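Local atomic coordinates of formate-dependent phosphoribosylglycinamide formyltransferase (Mycobacterium tuberculosis H37Rv, PDB entry 6KHR), a protein that is an enzyme of the ATP-grasp family, joining an N-terminal parallel sheet to a large antiparallel sheet. Residues V289-E293 against D305-C309; I222-M228 against V292-G298; M30-S34 against T95-V100; L240-A245 against A337-M342. All coordinates share one frame; numbering follows the deposited sequence.

Contact 1. Residues V289-E293 against D305-C309; sequences VFGVE and DVTVC
Gly291 and Thr307 face each other in a beta hairpin of the ATP-grasp domain, where strand 288-297 turns back into strand 300-307, an edge strand of a large antiparallel sheet. The axes of segments 289-293 and 305-307 come within 4.5 Å and run antiparallel at 165°. Backbone bonds come in two sets. Gly291 N gives to Thr307 O at 3.0 Å, and Thr307 N returns to Gly291 O at 2.9 Å. Glu293 and Asp305 make the next hydrogen-bonded pair: Glu293 N binds Asp305 O, while the return from Asp305 N to Glu293 O is weak. Between them sits the non-hydrogen-bonded pair Val292 and Val306.

Apolar contacts gather on the face of those two valines. With chi1 at 55°, Val306 sends CG2 away from its own N and across the pair, to 3.9 Å from Val292 CG2. The same methyl stands at the edge of the Phe290 ring, whose CE2 lies 4.1 Å from Val308 CG1. Helix 267-284 packs on Phe290 and Val292, helix 122-129 on Val306 and Val308. On the other face Glu293 CB and Asp305 CB are 4.0 Å apart, and the Glu293 carboxylate turns away to Thr227 and His249. Beyond the strand an ST turn bends the chain: Thr307 OG1 accepts from Cys309 N at 2.9 Å.

Contact 2. Residues I222-M228 against V292-G298; sequences IEFLVTM and VELMING
Met228 and Leu294, Val226 and Ile296 form the apolar centre of an antiparallel strand pair in the ATP-grasp domain, strands 224-228 and 292-297 running at 152°. Met228 CG, beside its own backbone N, lies 3.5 Å from Leu294 CD1. Next along the same face, Val226 CG2 meets the end of Ile296, CD1, at 4.2 Å. Helix 267-284 packs over Met228 and Leu294, and the loop holding Gln263 and Leu265 continues the cover toward Phe224 and Ile296. Phe224 brings ring atom CD2 to 4.1 Å from Ile296 CB, while one face of the ring carries Glu223 CB over its centre. On the reverse face Leu225 CD2 runs alongside Met295 CG at 3.8 Å, and Ile222 CD1 crosses to Met295 SD.

Alternating backbone bonds hold the ladder from Met228 and Val292 to Phe224 and Ile296. There it ends in a classic beta bulge: Glu223 N gives to Ile296 O at 2.7 Å, in the carbonyl plane. Phe224 N gives to the same oxygen, tilted from that plane. The extended Glu223 chain then reaches Gly298 N through OE2, a weak bond. At the other end Ser313 is a second partner of Thr227 OG1. Thr227 OG1 itself donates to Glu293 OE1 at 2.7 Å, on the syn side and 18° out of the carboxylate plane.

Contact 3. Residues M30-S34 against T95-V100; sequences MLLGS and TVTAAV
Val96 N reaches Leu32 O at 2.7 Å, a backbone hydrogen bond joining the ends of two neighbouring strands. Flanking it, Leu31 CD2 meets Val96 CG2 at 3.9 Å, the two side chains crossing at a slant. Leu32 points to the other side of the sheet, along with Thr95, its partner in a parallel bridge. Leu32 CD2 touches Val100 CG2 at 4.0 Å, the side chains nearly at right angles. Further along, Gly33 CA lies 4.1 Å from Thr97 CG2.

Strands 28-32 and 92-95 are neighbours in the five-stranded parallel sheet of a Rossmann-like N-terminal domain, and the contact sits at their C-terminal ends, where both chains pass into loops leading to helices. Gly33, at a phi of 111°, turns the first chain out of the sheet; its O accepts from Ser38 OG, and Ser34 N is held by Asp56. Helix 36-47 backs Leu31 through Leu41 and Ala42. The second loop is shaped from within. Thr97, with OG1 placed opposite its own N (chi1 -179°), accepts from Ala99 N at 3.3 Å in an ST turn, and an inverse gamma turn centred on Ala99 brings the chain round to Val100.

Contact 4. Residues L240-A245 against A337-M342; sequences LIEFCA and AVDTLM
Segments 240-245 and 337-342 run almost in the same direction, 10° apart end to end, and Cys244 and Thr340 bring their CA atoms to 5.4 Å. Thr340 OG1, set between the backbone N and carbonyl carbon by a chi1 of 55°, donates to Phe243 O at 3.0 Å from above the carbonyl plane, 43° out of it. Thr340 CG2 meanwhile fits between Glu242 CB, at 3.6 Å, and Cys244 SG. A water accepts from Ala245 N and donates to Thr340 O, bridging the two segments.

Strand 238-252 is part of the ATP-grasp domain, and the loop leads from helix 325-334 to strand 346-351, which continues the same antiparallel sheet. Toward the start of the loop, Glu242 CG lies 3.8 Å from Val338 CG2, the two side chains passing head to tail, while Leu240 CD1 touches Ala337 CA. Leu328 of the helix packs against both Cys244 and Val338. Asp339 shapes the loop as an Asx turn, OD1 accepting from Leu341 N, with OD2 in a salt bridge to Arg322. Ala337 also packs on Leu375 of the second subunit. At the far end Ala245 CB meets Met342 SD at 3.5 Å.

From the N terminus, contact 3 closes first, joining two strands of the parallel sheet before the other three open. Contact 2 opens at 222-228 and contact 4 at 240-245, on successive strands of the antiparallel sheet. Contact 1 then opens on 289-293, overlapping the stretch on which contact 2 closes, so the two share Val292 and Glu293 on strand 288-297. Contact 2 opens before contact 4 and closes within its span, so the two cross. Contact 1 lies wholly within contact 4, which closes last at 337-342. Met228 CE packs on Phe243 CD2 between contacts 2 and 4. Cys309 SG packs against Val96 O, 3.7 Å away, so the loops that follow the two sheets' strands touch.

Contact 1. Residues V289-E293 against D305-C309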
loop_
_atom_site.group_PDB
_atom_site.type_symbol
_atom_site.label_atom_id
_atom_site.label_comp_id
_atom_site.label_asym_id
_atom_site.label_seq_id
_atom_site.Cartn_x
_atom_site.Cartn_y
_atom_site.Cartn_z
ATOM N N VAL A 289 12.591 -11.656 -0.968
ATOM C CA VAL A 289 11.698 -11.799 0.166
ATOM C C VAL A 289 11.225 -13.238 0.166
ATOM O O VAL A 289 10.667 -13.715 -0.832
ATOM C CB VAL A 289 10.503 -10.834 0.103
ATOM C CG1 VAL A 289 9.580 -11.138 1.199
ATOM C CG2 VAL A 289 10.978 -9.426 0.258
ATOM N N PHE A 290 11.471 -13.936 1.256
ATOM C CA PHE A 290 11.174 -15.355 1.329
ATOM C C PHE A 290 10.125 -15.578 2.402
ATOM O O PHE A 290 10.182 -14.970 3.474
ATOM C CB PHE A 290 12.442 -16.169 1.628
ATOM C CG PHE A 290 13.515 -16.043 0.577
ATOM C CD1 PHE A 290 14.282 -14.885 0.473
ATOM C CD2 PHE A 290 13.769 -17.091 -0.301
ATOM C CE1 PHE A 290 15.265 -14.771 -0.487
ATOM C CE2 PHE A 290 14.760 -16.979 -1.274
ATOM C CZ PHE A 290 15.507 -15.815 -1.361
ATOM N N GLY A 291 9.145 -16.433 2.089
ATOM C CA GLY A 291 8.183 -16.882 3.062
ATOM C C GLY A 291 8.530 -18.299 3.477
ATOM O O GLY A 291 8.595 -19.209 2.641
ATOM N N VAL A 292 8.795 -18.473 4.758
ATOM C CA VAL A 292 9.234 -19.769 5.259
ATOM C C VAL A 292 8.103 -20.333 6.087
ATOM O O VAL A 292 7.678 -19.715 7.073
ATOM C CB VAL A 292 10.524 -19.672 6.081
ATOM C CG1 VAL A 292 10.769 -20.969 6.806
ATOM C CG2 VAL A 292 11.670 -19.358 5.192
ATOM N N GLU A 293 7.623 -21.505 5.694
ATOM C CA GLU A 293 6.473 -22.108 6.336
ATOM C C GLU A 293 6.915 -23.049 7.445
ATOM O O GLU A 293 7.776 -23.913 7.233
ATOM C CB GLU A 293 5.610 -22.830 5.304
ATOM C CG GLU A 293 4.855 -21.867 4.397
ATOM C CD GLU A 293 3.988 -20.862 5.175
ATOM O OE1 GLU A 293 3.691 -19.776 4.630
ATOM O OE2 GLU A 293 3.592 -21.152 6.325
ATOM N N ASP A 305 7.868 -25.653 4.327
ATOM C CA ASP A 305 8.044 -25.178 2.959
ATOM C C ASP A 305 8.673 -23.787 2.954
ATOM O O ASP A 305 8.769 -23.117 3.984
ATOM C CB ASP A 305 6.712 -25.154 2.213
ATOM C CG ASP A 305 6.892 -25.141 0.726
ATOM O OD1 ASP A 305 8.043 -25.349 0.274
ATOM O OD2 ASP A 305 5.894 -24.914 0.011
ATOM N N VAL A 306 9.084 -23.356 1.762
ATOM C CA VAL A 306 9.506 -21.985 1.512
ATOM C C VAL A 306 9.083 -21.587 0.103
ATOM O O VAL A 306 9.212 -22.373 -0.843
ATOM C CB VAL A 306 11.032 -21.800 1.706
ATOM C CG1 VAL A 306 11.821 -22.781 0.857
ATOM C CG2 VAL A 306 11.445 -20.346 1.404
ATOM N N THR A 307 8.582 -20.358 -0.037
ATOM C CA THR A 307 8.272 -19.802 -1.347
ATOM C C THR A 307 9.011 -18.491 -1.596
ATOM O O THR A 307 9.136 -17.649 -0.701
ATOM C CB THR A 307 6.792 -19.554 -1.510
ATOM O OG1 THR A 307 6.580 -18.862 -2.743
ATOM C CG2 THR A 307 6.266 -18.717 -0.370
ATOM N N VAL A 308 9.462 -18.314 -2.839
ATOM C CA VAL A 308 10.132 -17.092 -3.273
ATOM C C VAL A 308 9.121 -16.041 -3.719
ATOM O O VAL A 308 9.500 -14.990 -4.251
ATOM C CB VAL A 308 11.134 -17.386 -4.408
ATOM C CG1 VAL A 308 12.109 -18.493 -4.011
ATOM C CG2 VAL A 308 10.390 -17.735 -5.702
ATOM N N CYS A 309 7.832 -16.301 -3.501
ATOM C CA CYS A 309 6.751 -15.400 -3.902
ATOM C C CYS A 309 5.910 -14.983 -2.696
ATOM O O CYS A 309 5.721 -15.770 -1.767
ATOM C CB CYS A 309 5.840 -16.066 -4.942
ATOM S SG CYS A 309 6.690 -16.935 -6.288
#

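Contact 2. Residues I222-M228 against V292-G298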
loop_
_atom_site.group_PDB
_atom_site.type_symbol
_atom_site.label_atom_id
_atom_site.label_comp_id
_atom_site.label_asym_id
_atom_site.label_seq_id
_atom_site.Cartn_x
_atom_site.Cartn_y
_atom_site.Cartn_z
ATOM N N ILE A 222 0.034 -30.271 15.841
ATOM C CA ILE A 222 0.371 -28.906 15.466
ATOM C C ILE A 222 -0.556 -27.941 16.190
ATOM O O ILE A 222 -1.771 -28.153 16.242
ATOM C CB ILE A 222 0.293 -28.695 13.942
ATOM C CG1 ILE A 222 1.261 -29.638 13.244
ATOM C CG2 ILE A 222 0.649 -27.258 13.569
ATOM C CD1 ILE A 222 1.036 -29.730 11.776
ATOM N N GLU A 223 0.029 -26.906 16.776
ATOM C CA GLU A 223 -0.708 -25.783 17.355
ATOM C C GLU A 223 -0.966 -24.753 16.256
ATOM O O GLU A 223 -2.110 -24.539 15.845
ATOM C CB GLU A 223 0.116 -25.182 18.493
ATOM C CG GLU A 223 -0.556 -24.863 19.793
ATOM C CD GLU A 223 0.475 -24.409 20.823
ATOM O OE1 GLU A 223 0.418 -23.254 21.292
ATOM O OE2 GLU A 223 1.369 -25.209 21.149
ATOM N N PHE A 224 0.098 -24.122 15.763
ATOM C CA PHE A 224 0.015 -23.054 14.771
ATOM C C PHE A 224 0.752 -23.404 13.490
ATOM O O PHE A 224 1.861 -23.942 13.523
ATOM C CB PHE A 224 0.639 -21.738 15.259
ATOM C CG PHE A 224 0.483 -21.483 16.711
ATOM C CD1 PHE A 224 -0.771 -21.333 17.271
ATOM C CD2 PHE A 224 1.598 -21.336 17.514
ATOM C CE1 PHE A 224 -0.913 -21.066 18.612
ATOM C CE2 PHE A 224 1.462 -21.079 18.866
ATOM C CZ PHE A 224 0.204 -20.943 19.412
ATOM N N LEU A 225 0.144 -23.056 12.369
ATOM C CA LEU A 225 0.900 -22.756 11.171
ATOM C C LEU A 225 1.400 -21.318 11.257
ATOM O O LEU A 225 0.692 -20.414 11.713
ATOM C CB LEU A 225 0.042 -22.958 9.931
ATOM C CG LEU A 225 -0.576 -24.355 9.916
ATOM C CD1 LEU A 225 -1.435 -24.568 8.673
ATOM C CD2 LEU A 225 0.470 -25.457 10.072
ATOM N N VAL A 226 2.640 -21.111 10.836
ATOM C CA VAL A 226 3.292 -19.813 10.958
ATOM C C VAL A 226 4.082 -19.527 9.691
ATOM O O VAL A 226 4.787 -20.397 9.167
ATOM C CB VAL A 226 4.188 -19.759 12.212
ATOM C CG1 VAL A 226 5.292 -18.742 12.046
ATOM C CG2 VAL A 226 3.336 -19.413 13.427
ATOM N N THR A 227 3.955 -18.304 9.190
ATOM C CA THR A 227 4.783 -17.830 8.093
ATOM C C THR A 227 5.863 -16.885 8.627
ATOM O O THR A 227 5.554 -15.866 9.249
ATOM C CB THR A 227 3.938 -17.142 7.028
ATOM O OG1 THR A 227 2.934 -18.052 6.556
ATOM C CG2 THR A 227 4.826 -16.700 5.859
ATOM N N MET A 228 7.127 -17.253 8.395
ATOM C CA MET A 228 8.284 -16.402 8.680
ATOM C C MET A 228 8.686 -15.715 7.387
ATOM O O MET A 228 9.130 -16.379 6.443
ATOM C CB MET A 228 9.455 -17.212 9.223
ATOM C CG MET A 228 9.167 -17.981 10.480
ATOM S SD MET A 228 9.144 -16.877 11.901
ATOM C CE MET A 228 10.743 -16.082 11.625
ATOM N N VAL A 292 8.795 -18.473 4.758
ATOM C CA VAL A 292 9.234 -19.769 5.259
ATOM C C VAL A 292 8.103 -20.333 6.087
ATOM O O VAL A 292 7.678 -19.715 7.073
ATOM C CB VAL A 292 10.524 -19.672 6.081
ATOM C CG1 VAL A 292 10.769 -20.969 6.806
ATOM C CG2 VAL A 292 11.670 -19.358 5.192
ATOM N N GLU A 293 7.623 -21.505 5.694
ATOM C CA GLU A 293 6.473 -22.108 6.336
ATOM C C GLU A 293 6.915 -23.049 7.445
ATOM O O GLU A 293 7.776 -23.913 7.233
ATOM C CB GLU A 293 5.610 -22.830 5.304
ATOM C CG GLU A 293 4.855 -21.867 4.397
ATOM C CD GLU A 293 3.988 -20.862 5.175
ATOM O OE1 GLU A 293 3.691 -19.776 4.630
ATOM O OE2 GLU A 293 3.592 -21.152 6.325
ATOM N N LEU A 294 6.327 -22.868 8.630
ATOM C CA LEU A 294 6.647 -23.676 9.799
ATOM C C LEU A 294 5.376 -24.175 10.491
ATOM O O LEU A 294 4.292 -23.603 10.365
ATOM C CB LEU A 294 7.507 -22.900 10.810
ATOM C CG LEU A 294 8.700 -22.123 10.282
ATOM C CD1 LEU A 294 9.291 -21.310 11.406
ATOM C CD2 LEU A 294 9.705 -23.091 9.745
ATOM N N MET A 295 5.549 -25.273 11.217
ATOM C CA MET A 295 4.543 -25.890 12.069
ATOM C C MET A 295 5.060 -25.868 13.496
ATOM O O MET A 295 6.216 -26.197 13.745
ATOM C CB MET A 295 4.260 -27.335 11.632
ATOM C CG MET A 295 3.753 -27.447 10.206
ATOM S SD MET A 295 3.583 -29.152 9.632
ATOM C CE MET A 295 5.199 -29.465 8.927
ATOM N N ILE A 296 4.210 -25.484 14.435
ATOM C CA ILE A 296 4.637 -25.208 15.801
ATOM C C ILE A 296 3.725 -25.940 16.763
ATOM O O ILE A 296 2.500 -25.934 16.607
ATOM C CB ILE A 296 4.650 -23.694 16.107
ATOM C CG1 ILE A 296 5.459 -22.972 15.023
ATOM C CG2 ILE A 296 5.216 -23.407 17.524
ATOM C CD1 ILE A 296 6.140 -21.739 15.481
ATOM N N ASN A 297 4.328 -26.567 17.748
ATOM C CA ASN A 297 3.629 -27.238 18.820
ATOM C C ASN A 297 4.436 -26.925 20.076
ATOM O O ASN A 297 5.366 -27.635 20.423
ATOM C CB ASN A 297 3.512 -28.732 18.565
ATOM C CG ASN A 297 2.565 -29.412 19.542
ATOM O OD1 ASN A 297 1.848 -28.753 20.305
ATOM N ND2 ASN A 297 2.556 -30.739 19.524
ATOM N N GLY A 298 4.106 -25.818 20.728
ATOM C CA GLY A 298 4.814 -25.397 21.921
ATOM C C GLY A 298 6.266 -25.085 21.665
ATOM O O GLY A 298 6.615 -24.037 21.134
#

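Contact 3. Residues M30-S34 against T95-V100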
loop_
_atom_site.group_PDB
_atom_site.type_symbol
_atom_site.label_atom_id
_atom_site.label_comp_id
_atom_site.label_asym_id
_atom_site.label_seq_id
_atom_site.Cartn_x
_atom_site.Cartn_y
_atom_site.Cartn_z
ATOM N N MET A 30 11.309 -6.269 -14.548
ATOM C CA MET A 30 10.392 -7.090 -15.319
ATOM C C MET A 30 9.785 -8.124 -14.388
ATOM O O MET A 30 10.508 -8.821 -13.675
ATOM C CB MET A 30 11.102 -7.755 -16.505
ATOM C CG MET A 30 10.177 -8.518 -17.419
ATOM S SD MET A 30 11.014 -9.365 -18.773
ATOM C CE MET A 30 11.467 -7.989 -19.821
ATOM N N LEU A 31 8.465 -8.215 -14.393
ATOM C CA LEU A 31 7.726 -9.099 -13.501
ATOM C C LEU A 31 7.184 -10.280 -14.297
ATOM O O LEU A 31 6.305 -10.117 -15.148
ATOM C CB LEU A 31 6.588 -8.346 -12.821
ATOM C CG LEU A 31 6.930 -7.213 -11.861
ATOM C CD1 LEU A 31 5.646 -6.634 -11.346
ATOM C CD2 LEU A 31 7.760 -7.720 -10.713
ATOM N N LEU A 32 7.699 -11.471 -14.013
ATOM C CA LEU A 32 7.148 -12.697 -14.580
ATOM C C LEU A 32 5.940 -13.105 -13.740
ATOM O O LEU A 32 6.077 -13.552 -12.589
ATOM C CB LEU A 32 8.213 -13.792 -14.622
ATOM C CG LEU A 32 9.154 -13.875 -15.836
ATOM C CD1 LEU A 32 9.277 -12.559 -16.595
ATOM C CD2 LEU A 32 10.532 -14.383 -15.430
ATOM N N GLY A 33 4.756 -12.926 -14.302
ATOM C CA GLY A 33 3.514 -13.112 -13.577
ATOM C C GLY A 33 2.843 -11.765 -13.388
ATOM O O GLY A 33 3.500 -10.751 -13.117
ATOM N N SER A 34 1.535 -11.758 -13.572
ATOM C CA SER A 34 0.785 -10.494 -13.466
ATOM C C SER A 34 -0.506 -10.729 -12.716
ATOM O O SER A 34 -1.493 -10.151 -13.080
ATOM C CB SER A 34 0.499 -9.928 -14.791
ATOM O OG SER A 34 1.692 -9.541 -15.403
ATOM N N THR A 95 10.643 -13.091 -10.689
ATOM C CA THR A 95 9.772 -14.226 -10.955
ATOM C C THR A 95 8.702 -14.245 -9.874
ATOM O O THR A 95 8.980 -14.584 -8.721
ATOM C CB THR A 95 10.570 -15.530 -10.959
ATOM O OG1 THR A 95 11.862 -15.313 -11.546
ATOM C CG2 THR A 95 9.842 -16.588 -11.754
ATOM N N VAL A 96 7.490 -13.902 -10.260
ATOM C CA VAL A 96 6.420 -13.794 -9.248
ATOM C C VAL A 96 5.447 -14.947 -9.429
ATOM O O VAL A 96 4.532 -15.021 -8.668
ATOM C CB VAL A 96 5.719 -12.435 -9.351
ATOM C CG1 VAL A 96 5.088 -12.060 -8.036
ATOM C CG2 VAL A 96 6.681 -11.349 -9.766
ATOM N N THR A 97 5.645 -15.817 -10.408
ATOM C CA THR A 97 4.697 -16.950 -10.532
ATOM C C THR A 97 5.460 -18.268 -10.508
ATOM O O THR A 97 6.681 -18.231 -10.491
ATOM C CB THR A 97 3.857 -16.872 -11.803
ATOM O OG1 THR A 97 2.998 -18.004 -11.760
ATOM C CG2 THR A 97 4.672 -17.001 -13.061
ATOM N N ALA A 98 4.739 -19.382 -10.481
ATOM C CA ALA A 98 5.385 -20.711 -10.491
ATOM C C ALA A 98 5.393 -21.249 -11.919
ATOM O O ALA A 98 6.269 -22.029 -12.250
ATOM C CB ALA A 98 4.669 -21.652 -9.558
ATOM N N ALA A 99 4.475 -20.775 -12.750
ATOM C CA ALA A 99 4.400 -21.227 -14.153
ATOM C C ALA A 99 5.487 -20.542 -14.976
ATOM O O ALA A 99 5.148 -19.693 -15.781
ATOM C CB ALA A 99 3.052 -20.865 -14.695
ATOM N N VAL A 100 6.740 -20.944 -14.842
ATOM C CA VAL A 100 7.773 -20.220 -15.619
ATOM C C VAL A 100 8.808 -21.215 -16.117
ATOM O O VAL A 100 8.879 -22.297 -15.564
ATOM C CB VAL A 100 8.442 -19.198 -14.699
ATOM C CG1 VAL A 100 9.456 -19.890 -13.825
ATOM C CG2 VAL A 100 9.097 -18.075 -15.469
#

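Contact 4. Residues L240-A245 against A337-M342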
loop_
_atom_site.group_PDB
_atom_site.type_symbol
_atom_site.label_atom_id
_atom_site.label_comp_id
_atom_site.label_asym_id
_atom_site.label_seq_id
_atom_site.Cartn_x
_atom_site.Cartn_y
_atom_site.Cartn_z
ATOM N N LEU A 240 21.860 -7.142 4.179
ATOM C CA LEU A 240 20.924 -7.139 5.287
ATOM C C LEU A 240 20.137 -8.441 5.265
ATOM O O LEU A 240 19.763 -8.928 4.192
ATOM C CB LEU A 240 19.953 -5.966 5.188
ATOM C CG LEU A 240 20.481 -4.535 5.203
ATOM C CD1 LEU A 240 19.324 -3.565 5.074
ATOM C CD2 LEU A 240 21.258 -4.274 6.480
ATOM N N ILE A 241 19.876 -9.010 6.442
ATOM C CA ILE A 241 18.895 -10.087 6.539
ATOM C C ILE A 241 17.962 -9.803 7.719
ATOM O O ILE A 241 18.386 -9.849 8.879
ATOM C CB ILE A 241 19.537 -11.474 6.654
ATOM C CG1 ILE A 241 18.449 -12.527 6.864
ATOM C CG2 ILE A 241 20.587 -11.502 7.744
ATOM C CD1 ILE A 241 18.755 -13.864 6.190
ATOM N N GLU A 242 16.695 -9.505 7.419
ATOM C CA GLU A 242 15.694 -9.104 8.392
ATOM C C GLU A 242 14.616 -10.167 8.504
ATOM O O GLU A 242 14.286 -10.846 7.528
ATOM C CB GLU A 242 15.026 -7.793 7.991
ATOM C CG GLU A 242 15.971 -6.689 7.626
ATOM C CD GLU A 242 16.247 -5.790 8.791
ATOM O OE1 GLU A 242 16.778 -6.292 9.804
ATOM O OE2 GLU A 242 15.914 -4.590 8.703
ATOM N N PHE A 243 14.035 -10.275 9.698
ATOM C CA PHE A 243 12.932 -11.187 9.952
ATOM C C PHE A 243 11.671 -10.403 10.291
ATOM O O PHE A 243 11.693 -9.478 11.102
ATOM C CB PHE A 243 13.271 -12.152 11.085
ATOM C CG PHE A 243 14.466 -13.009 10.802
ATOM C CD1 PHE A 243 15.740 -12.554 11.073
ATOM C CD2 PHE A 243 14.311 -14.275 10.260
ATOM C CE1 PHE A 243 16.845 -13.342 10.808
ATOM C CE2 PHE A 243 15.400 -15.066 9.999
ATOM C CZ PHE A 243 16.674 -14.604 10.273
ATOM N N CYS A 244 10.567 -10.780 9.682
ATOM C CA CYS A 244 9.344 -10.164 10.138
ATOM C C CYS A 244 8.874 -10.840 11.427
ATOM O O CYS A 244 9.427 -11.853 11.857
ATOM C CB CYS A 244 8.310 -10.218 9.029
ATOM S SG CYS A 244 8.811 -9.112 7.678
ATOM N N ALA A 245 7.896 -10.225 12.089
ATOM C CA ALA A 245 7.231 -10.892 13.202
ATOM C C ALA A 245 6.443 -12.083 12.670
ATOM O O ALA A 245 5.852 -11.998 11.588
ATOM C CB ALA A 245 6.297 -9.938 13.965
ATOM N N ALA A 337 17.769 -0.405 1.548
ATOM C CA ALA A 337 17.614 -0.732 2.958
ATOM C C ALA A 337 16.161 -1.026 3.317
ATOM O O ALA A 337 15.222 -0.495 2.713
ATOM C CB ALA A 337 18.131 0.414 3.824
ATOM N N VAL A 338 15.985 -1.888 4.319
ATOM C CA VAL A 338 14.663 -2.242 4.814
ATOM C C VAL A 338 14.694 -2.325 6.332
ATOM O O VAL A 338 15.751 -2.415 6.955
ATOM C CB VAL A 338 14.139 -3.578 4.235
ATOM C CG1 VAL A 338 13.863 -3.465 2.749
ATOM C CG2 VAL A 338 15.109 -4.705 4.520
ATOM N N ASP A 339 13.504 -2.274 6.919
ATOM C CA ASP A 339 13.278 -2.620 8.310
ATOM C C ASP A 339 12.010 -3.453 8.349
ATOM O O ASP A 339 11.289 -3.547 7.355
ATOM C CB ASP A 339 13.165 -1.378 9.217
ATOM C CG ASP A 339 11.923 -0.507 8.911
ATOM O OD1 ASP A 339 10.778 -0.997 9.039
ATOM O OD2 ASP A 339 12.094 0.688 8.567
ATOM N N THR A 340 11.729 -4.042 9.512
ATOM C CA THR A 340 10.572 -4.901 9.690
ATOM C C THR A 340 9.695 -4.426 10.846
ATOM O O THR A 340 8.972 -5.219 11.445
ATOM C CB THR A 340 10.994 -6.362 9.881
ATOM O OG1 THR A 340 11.923 -6.484 10.974
ATOM C CG2 THR A 340 11.620 -6.906 8.605
ATOM N N LEU A 341 9.692 -3.122 11.116
ATOM C CA LEU A 341 8.849 -2.553 12.164
ATOM C C LEU A 341 7.368 -2.828 11.919
ATOM O O LEU A 341 6.878 -2.725 10.794
ATOM C CB LEU A 341 9.070 -1.045 12.257
ATOM C CG LEU A 341 10.529 -0.579 12.351
ATOM C CD1 LEU A 341 10.635 0.936 12.161
ATOM C CD2 LEU A 341 11.149 -1.004 13.671
ATOM N N MET A 342 6.652 -3.126 12.999
ATOM C CA MET A 342 5.205 -3.315 12.987
ATOM C C MET A 342 4.461 -2.045 13.389
ATOM O O MET A 342 4.832 -1.366 14.355
ATOM C CB MET A 342 4.799 -4.449 13.934
ATOM C CG MET A 342 5.220 -5.796 13.430
ATOM S SD MET A 342 4.243 -7.137 14.086
ATOM C CE MET A 342 2.562 -6.660 13.667
HETATM O O HOH W 1 7.438 -7.254 11.261
#